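Local atomic coordinates of mevalonate kinase, putative (Leishmania major, PDB entry 2HFS), a protein that probably catalyses the ATP-dependent phosphorylation of (R)-mevalonate to (R)-5-phosphomevalonate, a step of isoprenoid biosynthesis. Residues Ala251-Asp254 against Leu255-Ile259; Val261-Arg264 against Glu265-Ser268; Ser268-Gln271 against Thr272-Tyr276. One frame throughout, in Å; residues are numbered along the deposited sequence.

All three contacts are local ones, running in series through the C-terminal GHMP kinase region: contact 1 at the end of helix 242-258, contact 2 at the start of helix 264-275, and contact 3 at the far end of that same helix, with S268 shared by the last two. Each is partly buried, with an inner face and a solvent-facing side. Chemistry follows place. Contact 1 sets cysteine, leucine and histidine inward and charged chains outward; contact 2 is the most polar, a capped helix start; contact 3 mixes apolar packing with a threonine folded onto the backbone. H253 of contact 1 bridges the helices, bonding E267 and packing on V270 and R274.

Contact 1: Ala251-Asp254 against Leu255-Ile259; sequences ANHD and LCRQI
H253 and R257 meet one turn apart on helix 242-258, where the aliphatic root of the arginine leans on the imidazole: R257 CG lies 3.7 Å from H253 NE2, approaching obliquely. It is CG and CD, not the guanidinium, that touch the ring, and the two planes stand 42° apart. H253 holds CG anti to its backbone N (chi1 -178°), which swings the ring out toward helix 264-275. There NE2 bonds E267, while ND1 accepts from the backbone N of L283.

This is the tight side. The small thiol of C256 fits beside the amide of N252, SG to ND2 3.9 Å, and packs on V261 and L283; the N252 amide itself reaches G26 by a weak bond through OD1. L255, a branched apolar chain suited to a buried seam, rests CG 3.7 Å from A251 O and joins A251 against I229 of helix 216-239.

The outer side is looser and polar. D254 OD1 and R257 NH1 are 4.7 Å apart, too far for a direct ion pair, and a water spans them: it donates to OD1 at 2.7 Å and accepts weakly from NH1 at 3.5 Å, lying in plane at the guanidinium edge that the bent R257 chain turns to it. R257 NE also has a long, weak ion pair with E267. Exposed Q258 sends its side-chain amide past the D254 carboxylate without bonding it, the two flat groups turned 72° apart.

Because ND1 accepts a backbone N-H, the proton of H253 probably sits on NE2, facing a carboxylate. That pattern is consistent with a neutral imidazole whose rotation is fixed from both nitrogens, while attraction between the outer charges is probably softened by water.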
ATOM      1  N   ALA A 251     -16.719   1.074 -11.912  1.00  8.16           N
ATOM      2  CA  ALA A 251     -17.960   0.867 -11.181  1.00  8.94           C
ATOM      3  C   ALA A 251     -17.709   1.046  -9.698  1.00  7.68           C
ATOM      4  O   ALA A 251     -18.532   1.633  -8.994  1.00  9.07           O
ATOM      5  CB  ALA A 251     -18.516  -0.523 -11.463  1.00  8.25           C
ATOM      6  N   ASN A 252     -16.574   0.529  -9.235  1.00  8.68           N
ATOM      7  CA  ASN A 252     -16.180   0.677  -7.842  1.00  8.64           C
ATOM      8  C   ASN A 252     -15.968   2.130  -7.471  1.00  7.35           C
ATOM      9  O   ASN A 252     -16.450   2.569  -6.430  1.00  7.20           O
ATOM     10  CB  ASN A 252     -14.900  -0.135  -7.522  1.00  9.36           C
ATOM     11  CG  ASN A 252     -14.715  -0.418  -6.005  1.00 10.30           C
ATOM     12  OD1 ASN A 252     -13.813  -1.174  -5.633  1.00 11.13           O
ATOM     13  ND2 ASN A 252     -15.550   0.178  -5.142  1.00  9.65           N
ATOM     14  N   HIS A 253     -15.250   2.882  -8.301  1.00  8.43           N
ATOM     15  CA  HIS A 253     -15.092   4.319  -8.056  1.00  8.01           C
ATOM     16  C   HIS A 253     -16.455   4.987  -7.917  1.00 10.13           C
ATOM     17  O   HIS A 253     -16.695   5.778  -7.010  1.00 10.53           O
ATOM     18  CB  HIS A 253     -14.331   4.998  -9.195  1.00  9.41           C
ATOM     19  CG  HIS A 253     -14.098   6.453  -8.961  1.00  7.92           C
ATOM     20  ND1 HIS A 253     -13.114   6.923  -8.115  1.00  9.90           N
ATOM     21  CD2 HIS A 253     -14.746   7.547  -9.429  1.00  7.38           C
ATOM     22  CE1 HIS A 253     -13.151   8.239  -8.086  1.00 10.56           C
ATOM     23  NE2 HIS A 253     -14.122   8.646  -8.886  1.00  9.09           N
ATOM     24  N   ASP A 254     -17.360   4.660  -8.835  1.00 12.53           N
ATOM     25  CA  ASP A 254     -18.701   5.220  -8.787  1.00 13.45           C
ATOM     26  C   ASP A 254     -19.332   5.014  -7.407  1.00 12.22           C
ATOM     27  O   ASP A 254     -19.810   5.971  -6.802  1.00 13.49           O
ATOM     28  CB  ASP A 254     -19.566   4.629  -9.890  1.00 14.82           C
ATOM     29  CG  ASP A 254     -20.509   5.643 -10.486  1.00 18.28           C
ATOM     30  OD1 ASP A 254     -20.152   6.846 -10.492  1.00 26.53           O
ATOM     31  OD2 ASP A 254     -21.597   5.327 -11.011  1.00 20.67           O
ATOM     32  N   LEU A 255     -19.275   3.786  -6.885  1.00 13.44           N
ATOM     33  CA  LEU A 255     -19.788   3.488  -5.529  1.00 12.24           C
ATOM     34  C   LEU A 255     -19.098   4.290  -4.403  1.00 13.40           C
ATOM     35  O   LEU A 255     -19.735   4.680  -3.418  1.00 14.39           O
ATOM     36  CB  LEU A 255     -19.696   1.987  -5.247  1.00 14.15           C
ATOM     37  CG  LEU A 255     -20.736   1.167  -6.012  1.00 12.33           C
ATOM     38  CD1 LEU A 255     -20.422  -0.303  -5.899  1.00 17.93           C
ATOM     39  CD2 LEU A 255     -22.157   1.462  -5.518  1.00 18.97           C
ATOM     40  N   CYS A 256     -17.796   4.513  -4.557  1.00 12.58           N
ATOM     41  CA  CYS A 256     -17.007   5.328  -3.613  1.00 12.45           C
ATOM     42  C   CYS A 256     -17.458   6.765  -3.612  1.00 12.47           C
ATOM     43  O   CYS A 256     -17.526   7.385  -2.566  1.00 11.30           O
ATOM     44  CB  CYS A 256     -15.519   5.249  -3.946  1.00 14.17           C
ATOM     45  SG  CYS A 256     -14.861   3.624  -3.532  1.00 12.56           S
ATOM     46  N   ARG A 257     -17.786   7.293  -4.792  1.00 11.92           N
ATOM     47  CA  ARG A 257     -18.363   8.628  -4.879  1.00 12.20           C
ATOM     48  C   ARG A 257     -19.676   8.696  -4.090  1.00 11.86           C
ATOM     49  O   ARG A 257     -19.962   9.710  -3.471  1.00 11.82           O
ATOM     50  CB  ARG A 257     -18.644   9.035  -6.326  1.00 12.75           C
ATOM     51  CG  ARG A 257     -17.443   9.128  -7.251  1.00 12.40           C
ATOM     52  CD  ARG A 257     -17.813   9.765  -8.578  1.00 13.59           C
ATOM     53  NE  ARG A 257     -18.270  11.150  -8.407  1.00 16.86           N
ATOM     54  CZ  ARG A 257     -18.749  11.902  -9.397  1.00 20.43           C
ATOM     55  NH1 ARG A 257     -18.829  11.405 -10.627  1.00 18.12           N
ATOM     56  NH2 ARG A 257     -19.152  13.145  -9.157  1.00 21.52           N
ATOM     57  N   GLN A 258     -20.447   7.604  -4.094  1.00 13.42           N
ATOM     58  CA  GLN A 258     -21.775   7.572  -3.471  1.00 13.87           C
ATOM     59  C   GLN A 258     -21.731   7.432  -1.952  1.00 13.62           C
ATOM     60  O   GLN A 258     -22.737   7.677  -1.290  1.00 14.96           O
ATOM     61  CB  GLN A 258     -22.643   6.467  -4.083  1.00 12.84           C
ATOM     62  CG  GLN A 258     -22.831   6.620  -5.594  1.00 17.42           C
ATOM     63  CD  GLN A 258     -23.821   5.641  -6.186  1.00 16.49           C
ATOM     64  OE1 GLN A 258     -24.965   5.543  -5.735  1.00 21.41           O
ATOM     65  NE2 GLN A 258     -23.407   4.959  -7.239  1.00 22.71           N
ATOM     66  N   ILE A 259     -20.580   7.041  -1.404  1.00 13.35           N
ATOM     67  CA  ILE A 259     -20.389   7.072   0.052  1.00 14.27           C
ATOM     68  C   ILE A 259     -19.589   8.307   0.461  1.00 14.31           C
ATOM     69  O   ILE A 259     -19.079   8.399   1.586  1.00 14.40           O
ATOM     70  CB  ILE A 259     -19.756   5.772   0.609  1.00 13.66           C
ATOM     71  CG1 ILE A 259     -18.400   5.486  -0.050  1.00 13.79           C
ATOM     72  CG2 ILE A 259     -20.727   4.607   0.468  1.00 14.82           C
ATOM     73  CD1 ILE A 259     -17.501   4.599   0.799  1.00  5.42           C
TER
HETATM   74  O   HOH W   1     -18.086   8.144 -11.586  1.00 21.56           O

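Contact 2: Val261-Arg264 against Glu265-Ser268; sequences VSCR and ELES
S262 and E267 are joined by the short side-chain hydrogen bond of this helix start: S262 OG donates to E267 OE2 over 2.6 Å, and OE2 accepts with its anti lone pair, the one turned away from OE1. S262 turns its hydroxyl anti to the backbone N, and the glutamate, bent at chi2, brings its carboxylate back to it. H253 of helix 242-258 shares this same oxygen, so OE2 is gripped by two donors, and R257 adds a weak, long ion pair to OE1.

Backbone N-H groups are met in two ways. C263 is the N-cap: its chi1 of 72° sets SG where L266 N can donate to it, 3.6 Å away with a nearly straight angle of 165° at the hydrogen. Sulfur is a larger, weaker acceptor than oxygen, so this is a normal length for such a cap. Ordinary helical bonds follow, E267 N to C263 O at 2.9 Å and S268 N to R264 O at 3.0 Å.

Charge pairing lies on the outer side. R264 NH2 reaches E265 OE2 at 2.8 Å, a salt bridge whose hydrogen bond is weak because the angle is only 118°; the two flat groups are steeply inclined to each other. E265 at N2 and E267 at N4 lie near the helix start, where the dipole probably favours acidic side chains.

Apolar contact is limited to C263 SG on L266 CG, 3.8 Å, with buried L266 continuing onto L283 and T195.

Together these features make a helix N-terminus with a cysteine N-cap. S262 and E267 occupy the N' and N4 positions, those that a hydrophobic staple would pair, but here a hydrogen bond links them.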
ATOM      1  N   VAL A 261     -16.612   9.575  -0.463  1.00 14.61           N
ATOM      2  CA  VAL A 261     -15.169   9.525  -0.164  1.00 15.20           C
ATOM      3  C   VAL A 261     -14.276   9.962  -1.328  1.00 14.12           C
ATOM      4  O   VAL A 261     -13.062   9.842  -1.248  1.00 15.39           O
ATOM      5  CB  VAL A 261     -14.697   8.153   0.417  1.00 15.26           C
ATOM      6  CG1 VAL A 261     -15.480   7.794   1.700  1.00 15.98           C
ATOM      7  CG2 VAL A 261     -14.797   7.026  -0.616  1.00 15.60           C
ATOM      8  N   SER A 262     -14.864  10.483  -2.403  1.00 15.74           N
ATOM      9  CA  SER A 262     -14.036  11.115  -3.454  1.00 13.62           C
ATOM     10  C   SER A 262     -13.832  12.605  -3.163  1.00 13.23           C
ATOM     11  O   SER A 262     -14.148  13.066  -2.068  1.00 13.79           O
ATOM     12  CB  SER A 262     -14.592  10.872  -4.867  1.00 15.81           C
ATOM     13  OG  SER A 262     -13.675  11.357  -5.857  1.00 12.24           O
ATOM     14  N   CYS A 263     -13.280  13.334  -4.133  1.00 13.99           N
ATOM     15  CA  CYS A 263     -13.109  14.781  -4.079  1.00 13.77           C
ATOM     16  C   CYS A 263     -12.798  15.344  -5.491  1.00 14.36           C
ATOM     17  O   CYS A 263     -12.471  14.588  -6.402  1.00 13.77           O
ATOM     18  CB  CYS A 263     -12.013  15.143  -3.070  1.00 13.50           C
ATOM     19  SG  CYS A 263     -10.338  14.735  -3.605  1.00 16.21           S
ATOM     20  N   ARG A 264     -12.885  16.660  -5.658  1.00 13.40           N
ATOM     21  CA  ARG A 264     -12.633  17.327  -6.947  1.00 15.83           C
ATOM     22  C   ARG A 264     -11.324  16.874  -7.618  1.00 14.23           C
ATOM     23  O   ARG A 264     -11.285  16.614  -8.830  1.00 14.13           O
ATOM     24  CB  ARG A 264     -12.616  18.852  -6.745  1.00 15.32           C
ATOM     25  CG  ARG A 264     -12.251  19.672  -7.966  1.00 18.89           C
ATOM     26  CD  ARG A 264     -11.907  21.149  -7.641  1.00 22.04           C
ATOM     27  NE  ARG A 264     -10.598  21.280  -6.992  1.00 30.02           N
ATOM     28  CZ  ARG A 264     -10.197  22.325  -6.262  1.00 33.52           C
ATOM     29  NH1 ARG A 264     -10.998  23.367  -6.049  1.00 35.69           N
ATOM     30  NH2 ARG A 264      -8.983  22.318  -5.723  1.00 36.33           N
ATOM     31  N   GLU A 265     -10.263  16.802  -6.820  1.00 14.14           N
ATOM     32  CA  GLU A 265      -8.934  16.448  -7.317  1.00 13.59           C
ATOM     33  C   GLU A 265      -8.905  15.002  -7.816  1.00 13.72           C
ATOM     34  O   GLU A 265      -8.367  14.714  -8.880  1.00 13.12           O
ATOM     35  CB  GLU A 265      -7.865  16.677  -6.245  1.00 14.71           C
ATOM     36  CG  GLU A 265      -7.643  18.141  -5.892  1.00 16.50           C
ATOM     37  CD  GLU A 265      -8.617  18.648  -4.841  1.00 19.47           C
ATOM     38  OE1 GLU A 265      -9.428  17.838  -4.327  1.00 17.20           O
ATOM     39  OE2 GLU A 265      -8.555  19.852  -4.506  1.00 21.10           O
ATOM     40  N   LEU A 266      -9.498  14.104  -7.048  1.00 10.96           N
ATOM     41  CA  LEU A 266      -9.609  12.722  -7.482  1.00  9.11           C
ATOM     42  C   LEU A 266     -10.454  12.593  -8.745  1.00  9.99           C
ATOM     43  O   LEU A 266     -10.102  11.858  -9.658  1.00  9.82           O
ATOM     44  CB  LEU A 266     -10.165  11.843  -6.358  1.00  9.71           C
ATOM     45  CG  LEU A 266      -9.166  11.541  -5.230  1.00  6.73           C
ATOM     46  CD1 LEU A 266      -9.894  10.883  -4.071  1.00  9.82           C
ATOM     47  CD2 LEU A 266      -8.020  10.670  -5.729  1.00 10.37           C
ATOM     48  N   GLU A 267     -11.585  13.289  -8.789  1.00  9.73           N
ATOM     49  CA  GLU A 267     -12.445  13.217  -9.971  1.00 10.09           C
ATOM     50  C   GLU A 267     -11.698  13.681 -11.240  1.00 10.50           C
ATOM     51  O   GLU A 267     -11.777  13.041 -12.293  1.00 10.63           O
ATOM     52  CB  GLU A 267     -13.723  14.027  -9.735  1.00 10.89           C
ATOM     53  CG  GLU A 267     -14.637  13.391  -8.701  1.00 10.68           C
ATOM     54  CD  GLU A 267     -15.016  11.957  -9.054  1.00 13.13           C
ATOM     55  OE1 GLU A 267     -15.498  11.707 -10.197  1.00 10.73           O
ATOM     56  OE2 GLU A 267     -14.836  11.075  -8.185  1.00 11.42           O
ATOM     57  N   SER A 268     -10.941  14.762 -11.121  1.00 10.43           N
ATOM     58  CA  SER A 268     -10.174  15.308 -12.251  1.00 13.11           C
ATOM     59  C   SER A 268      -9.174  14.282 -12.808  1.00 12.82           C
ATOM     60  O   SER A 268      -9.098  14.042 -14.027  1.00 14.44           O
ATOM     61  CB  SER A 268      -9.462  16.599 -11.833  1.00 11.31           C
ATOM     62  OG  SER A 268      -8.601  17.052 -12.857  1.00 16.91           O
TER

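Contact 3: Ser268-Gln271 against Thr272-Tyr276; sequences SIVQ and TCRTY
T275 folds its hydroxyl back onto the preceding turn, OG1 donating to Q271 O at 2.9 Å. It comes from above the carbonyl plane, 42° out of it, while T275 N uses the same oxygen at 3.0 Å; two donors thus hold Q271 O. Placing OG1 beside its own backbone N (chi1 -68°) points it back at the carbonyl four residues earlier, which suits a threonine in an exposed last turn.

On another side V270 and R274 run alongside each other, pointing the same way. V270 CG2 lies over one guanidinium face, 4.0 Å from R274 NH1, an apolar surface against which the flat group lies. Buried I269 touches C273 more loosely, CG2 to SG 4.2 Å.

Farther out, R274 is held by A281 O, bonded to NH2, and more weakly through NE by N250. S268 OG bonds E315.

The turn closes helix 264-275. V270 and R274 face H253 of helix 242-258, I269 and C273 press on A292 and A294 of strand 291-296, and T272 and C273 meet L309 of helix 299-312, wedging the helix end between two helices and the antiparallel sheet.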
ATOM      1  N   SER A 268     -10.941  14.762 -11.121  1.00 10.43           N
ATOM      2  CA  SER A 268     -10.174  15.308 -12.251  1.00 13.11           C
ATOM      3  C   SER A 268      -9.174  14.282 -12.808  1.00 12.82           C
ATOM      4  O   SER A 268      -9.098  14.042 -14.027  1.00 14.44           O
ATOM      5  CB  SER A 268      -9.462  16.599 -11.833  1.00 11.31           C
ATOM      6  OG  SER A 268      -8.601  17.052 -12.857  1.00 16.91           O
ATOM      7  N   ILE A 269      -8.450  13.650 -11.901  1.00 11.54           N
ATOM      8  CA  ILE A 269      -7.496  12.600 -12.242  1.00 11.02           C
ATOM      9  C   ILE A 269      -8.177  11.428 -12.959  1.00 10.35           C
ATOM     10  O   ILE A 269      -7.778  11.067 -14.074  1.00  7.82           O
ATOM     11  CB  ILE A 269      -6.731  12.129 -10.975  1.00 10.78           C
ATOM     12  CG1 ILE A 269      -5.944  13.287 -10.346  1.00 12.07           C
ATOM     13  CG2 ILE A 269      -5.769  10.977 -11.279  1.00  9.64           C
ATOM     14  CD1 ILE A 269      -5.383  12.976  -8.939  1.00  9.69           C
ATOM     15  N   VAL A 270      -9.209  10.854 -12.342  1.00  9.73           N
ATOM     16  CA  VAL A 270      -9.852   9.679 -12.949  1.00 11.77           C
ATOM     17  C   VAL A 270     -10.458   9.980 -14.340  1.00 11.89           C
ATOM     18  O   VAL A 270     -10.362   9.152 -15.246  1.00 11.34           O
ATOM     19  CB  VAL A 270     -10.814   8.915 -12.008  1.00 12.63           C
ATOM     20  CG1 VAL A 270     -10.077   8.437 -10.748  1.00 12.03           C
ATOM     21  CG2 VAL A 270     -12.063   9.716 -11.675  1.00 14.20           C
ATOM     22  N   GLN A 271     -11.033  11.168 -14.506  1.00 11.53           N
ATOM     23  CA  GLN A 271     -11.586  11.593 -15.796  1.00 14.76           C
ATOM     24  C   GLN A 271     -10.470  11.633 -16.865  1.00 13.16           C
ATOM     25  O   GLN A 271     -10.620  11.086 -17.970  1.00 12.34           O
ATOM     26  CB  GLN A 271     -12.282  12.953 -15.647  1.00 14.88           C
ATOM     27  CG  GLN A 271     -12.906  13.514 -16.941  1.00 19.65           C
ATOM     28  CD  GLN A 271     -13.329  14.972 -16.819  1.00 21.82           C
ATOM     29  OE1 GLN A 271     -14.365  15.365 -17.365  1.00 26.94           O
ATOM     30  NE2 GLN A 271     -12.534  15.776 -16.103  1.00 27.95           N
ATOM     31  N   THR A 272      -9.338  12.239 -16.526  1.00 12.42           N
ATOM     32  CA  THR A 272      -8.226  12.307 -17.490  1.00 13.30           C
ATOM     33  C   THR A 272      -7.620  10.938 -17.821  1.00 12.89           C
ATOM     34  O   THR A 272      -7.272  10.686 -18.976  1.00 10.86           O
ATOM     35  CB  THR A 272      -7.152  13.319 -17.018  1.00 14.35           C
ATOM     36  OG1 THR A 272      -7.716  14.630 -17.067  1.00 14.62           O
ATOM     37  CG2 THR A 272      -5.996  13.443 -18.026  1.00 14.12           C
ATOM     38  N   CYS A 273      -7.509  10.065 -16.818  1.00 12.20           N
ATOM     39  CA  CYS A 273      -7.040   8.700 -17.046  1.00 12.88           C
ATOM     40  C   CYS A 273      -7.952   7.958 -18.045  1.00 13.60           C
ATOM     41  O   CYS A 273      -7.464   7.341 -19.000  1.00 13.29           O
ATOM     42  CB  CYS A 273      -6.929   7.921 -15.723  1.00 12.76           C
ATOM     43  SG  CYS A 273      -5.613   8.493 -14.606  1.00 12.10           S
ATOM     44  N   ARG A 274      -9.269   8.027 -17.838  1.00 13.08           N
ATOM     45  CA  ARG A 274     -10.217   7.377 -18.758  1.00 13.11           C
ATOM     46  C   ARG A 274     -10.142   7.948 -20.178  1.00 12.83           C
ATOM     47  O   ARG A 274     -10.130   7.196 -21.144  1.00 13.72           O
ATOM     48  CB  ARG A 274     -11.647   7.464 -18.235  1.00 13.09           C
ATOM     49  CG  ARG A 274     -11.783   6.807 -16.868  1.00  9.78           C
ATOM     50  CD  ARG A 274     -13.192   6.631 -16.388  1.00 15.98           C
ATOM     51  NE  ARG A 274     -13.184   6.166 -15.013  1.00 16.18           N
ATOM     52  CZ  ARG A 274     -13.827   6.753 -14.001  1.00 20.00           C
ATOM     53  NH1 ARG A 274     -14.568   7.850 -14.186  1.00 19.59           N
ATOM     54  NH2 ARG A 274     -13.735   6.224 -12.803  1.00 15.70           N
ATOM     55  N   THR A 275     -10.083   9.274 -20.268  1.00 13.19           N
ATOM     56  CA  THR A 275      -9.917  10.013 -21.514  1.00 14.67           C
ATOM     57  C   THR A 275      -8.733   9.524 -22.338  1.00 14.58           C
ATOM     58  O   THR A 275      -8.846   9.372 -23.567  1.00 14.65           O
ATOM     59  CB  THR A 275      -9.771  11.527 -21.208  1.00 14.44           C
ATOM     60  OG1 THR A 275     -11.020  12.034 -20.712  1.00 16.69           O
ATOM     61  CG2 THR A 275      -9.528  12.325 -22.508  1.00 14.13           C
ATOM     62  N   TYR A 276      -7.616   9.241 -21.666  1.00 13.39           N
ATOM     63  CA  TYR A 276      -6.412   8.789 -22.339  1.00 14.66           C
ATOM     64  C   TYR A 276      -6.289   7.274 -22.460  1.00 14.48           C
ATOM     65  O   TYR A 276      -5.218   6.735 -22.772  1.00 18.05           O
ATOM     66  CB  TYR A 276      -5.166   9.462 -21.745  1.00 15.94           C
ATOM     67  CG  TYR A 276      -5.053  10.883 -22.229  1.00 15.02           C
ATOM     68  CD1 TYR A 276      -4.334  11.187 -23.389  1.00 16.85           C
ATOM     69  CD2 TYR A 276      -5.727  11.919 -21.572  1.00 16.78           C
ATOM     70  CE1 TYR A 276      -4.252  12.509 -23.868  1.00 17.77           C
ATOM     71  CE2 TYR A 276      -5.656  13.241 -22.039  1.00 16.89           C
ATOM     72  CZ  TYR A 276      -4.913  13.527 -23.191  1.00 20.06           C
ATOM     73  OH  TYR A 276      -4.842  14.833 -23.657  1.00 19.46           O
TER